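Local coordinates for Lactamase_B domain-containing protein (Pontibacter korlensis, PDB 6XFR), which probably hydrolyses the ring of beta-lactam antibiotics to substituted beta-amino acids, as a class B1 metallo-beta-lactamase that binds zinc, at residues T29-H34 against P200-W205; Q69-C74 against Q93-V98. One frame throughout, in Å; residues are numbered along the deposited sequence.

Contact 1 of 2, residues T29-H34 against P200-W205; sequences TVVPSH and PSHGPW. With ZN (zinc ion), chain O.
The strand at 30-34 and the loop at 200-205 come closest at His34 and Ser201, CA atoms 4.8 Å apart, where His34 N donates to Ser201 O over 2.9 Å. The next residue of the loop, His202, is a zinc ligand. It binds the metal through NE2, 2.0 Å away, while ND1 of the same ring donates to Pro32 O at 2.8 Å, almost straight at 174°. The acceptor lies in the ring plane, so the carbonyl, a second-shell partner, and the metal together set the ring's rotation. Histidine suits the place because its two nitrogens serve both ends at once. Ser201 CB covers one face of this ring. With CG anti to its carbonyl carbon (chi1 -57°), His34 carries its ring to the loop: Pro200 O lies in plane at the edge, and Trp205 points CZ3 at one face in a T-shaped pair, centroids 5.0 Å apart. Asp82, Cys160 and a water complete the metal site of His202, the Asp-Cys-His zinc site of B1 enzymes. Ser33 and Ser201 both hydrogen-bond Lys83 through their hydroxyls, and His34 ND1 pairs with Thr21. The contact thus joins strand 30-40, which lies beside 17-25 in the first sheet, to the loop leading from strand 197-200 of the second sheet to helix 209-217.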
# COMPACT_ATOMS: atom_id res chain seq x y z
N THR B 29 -17.31 3.70 13.48
CA THR B 29 -16.10 3.62 12.67
C THR B 29 -16.09 4.52 11.44
O THR B 29 -17.13 4.79 10.83
CB THR B 29 -15.82 2.17 12.24
OG1 THR B 29 -16.10 1.29 13.33
CG2 THR B 29 -14.34 2.02 11.83
N VAL B 30 -14.89 4.94 11.07
CA VAL B 30 -14.62 5.79 9.92
C VAL B 30 -14.36 4.93 8.68
O VAL B 30 -13.63 3.93 8.71
CB VAL B 30 -13.44 6.73 10.23
CG1 VAL B 30 -13.11 7.59 9.02
CG2 VAL B 30 -13.77 7.60 11.42
N VAL B 31 -14.97 5.34 7.58
CA VAL B 31 -14.90 4.62 6.31
C VAL B 31 -14.10 5.47 5.33
O VAL B 31 -14.48 6.62 5.05
CB VAL B 31 -16.31 4.33 5.77
CG1 VAL B 31 -16.23 3.86 4.34
CG2 VAL B 31 -16.99 3.29 6.62
N PRO B 32 -13.01 4.96 4.79
CA PRO B 32 -12.30 5.67 3.72
C PRO B 32 -12.88 5.39 2.34
O PRO B 32 -13.54 4.38 2.09
CB PRO B 32 -10.87 5.12 3.83
CG PRO B 32 -11.07 3.70 4.30
CD PRO B 32 -12.32 3.72 5.19
N SER B 33 -12.62 6.33 1.43
CA SER B 33 -12.89 6.16 0.01
C SER B 33 -11.64 6.57 -0.77
O SER B 33 -11.11 7.68 -0.56
CB SER B 33 -14.10 6.97 -0.44
OG SER B 33 -14.75 6.30 -1.52
N HIS B 34 -11.14 5.67 -1.60
CA HIS B 34 -9.89 5.90 -2.32
C HIS B 34 -10.18 6.26 -3.77
O HIS B 34 -11.08 5.69 -4.40
CB HIS B 34 -8.99 4.66 -2.24
CG HIS B 34 -8.68 4.24 -0.85
ND1 HIS B 34 -8.17 5.11 0.09
CD2 HIS B 34 -8.80 3.05 -0.22
CE1 HIS B 34 -8.00 4.48 1.24
NE2 HIS B 34 -8.37 3.22 1.08
N PRO B 200 -8.49 -1.00 -3.97
CA PRO B 200 -9.93 -1.02 -3.68
C PRO B 200 -10.40 0.35 -3.22
O PRO B 200 -9.63 1.29 -3.03
CB PRO B 200 -10.03 -2.04 -2.54
CG PRO B 200 -8.76 -1.82 -1.78
CD PRO B 200 -7.69 -1.45 -2.82
N SER B 201 -11.70 0.45 -2.98
CA SER B 201 -12.19 1.74 -2.56
C SER B 201 -12.12 1.94 -1.06
O SER B 201 -11.80 3.04 -0.60
CB SER B 201 -13.64 1.93 -3.02
OG SER B 201 -13.63 2.50 -4.29
N HIS B 202 -12.42 0.90 -0.28
CA HIS B 202 -12.78 1.10 1.12
C HIS B 202 -11.87 0.34 2.08
O HIS B 202 -12.25 0.06 3.23
CB HIS B 202 -14.25 0.74 1.30
CG HIS B 202 -15.17 1.54 0.43
ND1 HIS B 202 -15.20 2.92 0.45
CD2 HIS B 202 -16.08 1.16 -0.50
CE1 HIS B 202 -16.09 3.35 -0.42
NE2 HIS B 202 -16.64 2.31 -1.01
N GLY B 203 -10.64 0.05 1.66
CA GLY B 203 -9.65 -0.55 2.52
C GLY B 203 -8.28 -0.41 1.89
O GLY B 203 -8.12 0.21 0.83
N PRO B 204 -7.26 -0.96 2.56
CA PRO B 204 -5.88 -0.87 2.05
C PRO B 204 -5.71 -1.65 0.76
O PRO B 204 -6.39 -2.65 0.53
CB PRO B 204 -5.03 -1.46 3.18
CG PRO B 204 -5.97 -1.46 4.42
CD PRO B 204 -7.34 -1.67 3.85
N TRP B 205 -4.80 -1.19 -0.08
CA TRP B 205 -4.53 -1.86 -1.34
C TRP B 205 -3.52 -3.01 -1.13
O TRP B 205 -2.92 -3.17 -0.08
CB TRP B 205 -4.03 -0.85 -2.37
CG TRP B 205 -3.14 0.25 -1.78
CD1 TRP B 205 -1.77 0.33 -1.82
CD2 TRP B 205 -3.58 1.42 -1.04
NE1 TRP B 205 -1.33 1.46 -1.18
CE2 TRP B 205 -2.41 2.15 -0.69
CE3 TRP B 205 -4.84 1.93 -0.65
CZ2 TRP B 205 -2.47 3.36 0.03
CZ3 TRP B 205 -4.89 3.14 0.07
CH2 TRP B 205 -3.71 3.83 0.40
ZN ZN O . -18.12 2.30 -2.31
O HOH W 1 -18.85 0.33 -1.35

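Contact 2 of 2, residues Q69-C74 against Q93-V98; sequences QPVKVC and QGVPVV
Val71 and Val95 each hold CG1 anti to the backbone N (chi1 -180° and 174°), which brings these two methyls together at 3.8 Å as the side chains meet at a slant. CG2 of Val95 rests near Val71 O. On Val73, CG2 is the methyl anti to N; it reaches CG2 of Val98, also at 3.8 Å, and lies near Pro96 O. Valine suits these places because its branched, compact side chain fills buried space close to the backbone. Between the two apolar pairs, strand 71-75, outermost in its sheet beside 43-47, meets the loop after helix 87-91 in a single parallel bridge, Cys74 opposite Val97. Cys74 N donates to Pro96 O and Val98 N to Cys74 O, both over 3.0 Å. Proline, which lacks an N-H, fits here because the bridge asks of it only a carbonyl; its ring atom CD packs against Lys72 O. Val97 turns its side chain from the strand onto Met87 and Val90, and its N-H bonds Asp116. The N-H and C=O of Cys74 are therefore both paired across a largely apolar interface, so that burial of the valines and pairing of the polar backbone together fasten the loop to the strand.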
# COMPACT_ATOMS: atom_id res chain seq x y z
N GLN B 69 -0.26 21.93 -11.24
CA GLN B 69 -0.75 21.77 -12.61
C GLN B 69 -2.27 21.61 -12.61
O GLN B 69 -2.85 21.20 -11.59
CB GLN B 69 -0.08 20.58 -13.33
CG GLN B 69 -0.62 19.20 -12.96
CD GLN B 69 0.34 18.05 -13.30
OE1 GLN B 69 0.31 16.99 -12.66
NE2 GLN B 69 1.18 18.24 -14.33
N PRO B 70 -2.95 21.96 -13.70
CA PRO B 70 -4.40 21.77 -13.76
C PRO B 70 -4.79 20.31 -13.94
O PRO B 70 -4.04 19.50 -14.49
CB PRO B 70 -4.82 22.62 -14.97
CG PRO B 70 -3.62 22.72 -15.80
CD PRO B 70 -2.46 22.77 -14.84
N VAL B 71 -6.03 20.02 -13.52
CA VAL B 71 -6.65 18.71 -13.72
C VAL B 71 -7.26 18.72 -15.11
O VAL B 71 -8.13 19.54 -15.40
CB VAL B 71 -7.72 18.42 -12.65
CG1 VAL B 71 -8.36 17.03 -12.86
CG2 VAL B 71 -7.17 18.53 -11.25
N LYS B 72 -6.79 17.83 -15.98
CA LYS B 72 -7.29 17.84 -17.34
C LYS B 72 -8.64 17.16 -17.44
O LYS B 72 -9.48 17.55 -18.26
CB LYS B 72 -6.29 17.15 -18.29
CG LYS B 72 -4.95 17.88 -18.44
CD LYS B 72 -5.14 19.38 -18.30
CE LYS B 72 -4.49 20.09 -19.45
NZ LYS B 72 -5.22 21.36 -19.74
N VAL B 73 -8.89 16.16 -16.60
CA VAL B 73 -10.07 15.32 -16.76
C VAL B 73 -10.29 14.54 -15.47
O VAL B 73 -9.35 14.23 -14.73
CB VAL B 73 -9.90 14.38 -17.97
CG1 VAL B 73 -8.97 13.21 -17.58
CG2 VAL B 73 -11.24 13.85 -18.44
N CYS B 74 -11.53 14.18 -15.23
CA CYS B 74 -11.86 13.38 -14.06
C CYS B 74 -12.76 12.24 -14.51
O CYS B 74 -13.71 12.44 -15.28
CB CYS B 74 -12.57 14.27 -13.03
SG CYS B 74 -13.48 13.43 -11.72
N GLN B 93 -14.99 24.09 -11.64
CA GLN B 93 -13.68 24.60 -12.01
C GLN B 93 -13.33 24.32 -13.47
O GLN B 93 -12.14 24.31 -13.80
CB GLN B 93 -12.61 24.03 -11.08
CG GLN B 93 -12.02 25.06 -10.05
CD GLN B 93 -12.98 25.32 -8.91
OE1 GLN B 93 -13.43 24.40 -8.23
NE2 GLN B 93 -13.34 26.57 -8.72
N GLY B 94 -14.31 24.05 -14.33
CA GLY B 94 -14.04 23.91 -15.74
C GLY B 94 -13.39 22.61 -16.17
O GLY B 94 -13.00 22.47 -17.33
N VAL B 95 -13.25 21.65 -15.25
CA VAL B 95 -12.65 20.35 -15.52
C VAL B 95 -13.69 19.42 -16.14
O VAL B 95 -14.75 19.21 -15.53
CB VAL B 95 -12.11 19.75 -14.22
CG1 VAL B 95 -11.59 18.32 -14.45
CG2 VAL B 95 -11.06 20.67 -13.63
N PRO B 96 -13.42 18.79 -17.29
CA PRO B 96 -14.39 17.83 -17.85
C PRO B 96 -14.46 16.52 -17.06
O PRO B 96 -13.46 15.83 -16.86
CB PRO B 96 -13.89 17.60 -19.28
CG PRO B 96 -12.52 18.09 -19.32
CD PRO B 96 -12.33 19.11 -18.22
N VAL B 97 -15.68 16.16 -16.67
CA VAL B 97 -15.99 14.87 -16.07
C VAL B 97 -16.48 13.95 -17.17
O VAL B 97 -17.31 14.35 -18.00
CB VAL B 97 -17.06 14.98 -14.97
CG1 VAL B 97 -17.29 13.62 -14.38
CG2 VAL B 97 -16.67 16.01 -13.91
N VAL B 98 -15.99 12.72 -17.17
CA VAL B 98 -16.22 11.79 -18.27
C VAL B 98 -16.54 10.43 -17.69
O VAL B 98 -15.79 9.92 -16.85
CB VAL B 98 -14.97 11.71 -19.18
CG1 VAL B 98 -15.15 10.66 -20.26
CG2 VAL B 98 -14.69 13.09 -19.81

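In the fold
Contact 2 is nested within the loop of chain closed by contact 1: residues 29-34 come first, then 69-74 and 93-98, and 200-205 last. Their centres lie 24 Å apart on opposite sides of the chain's centre, and the nearest atoms are about 11 Å from each other. Both reach the same mixed sheet, contact 1 through strand 30-40 and contact 2 through strand 71-75 at its margin, with 43-47 between them. Contact 1 ties this sheet to the end of the second one, as expected for the alpha-beta/beta-alpha sandwich of metallo-beta-lactamases, whose zinc site lies at one edge of the sandwich, where the two halves meet. Contact 2 is structural packing within the first half, away from the active-site zinc ions.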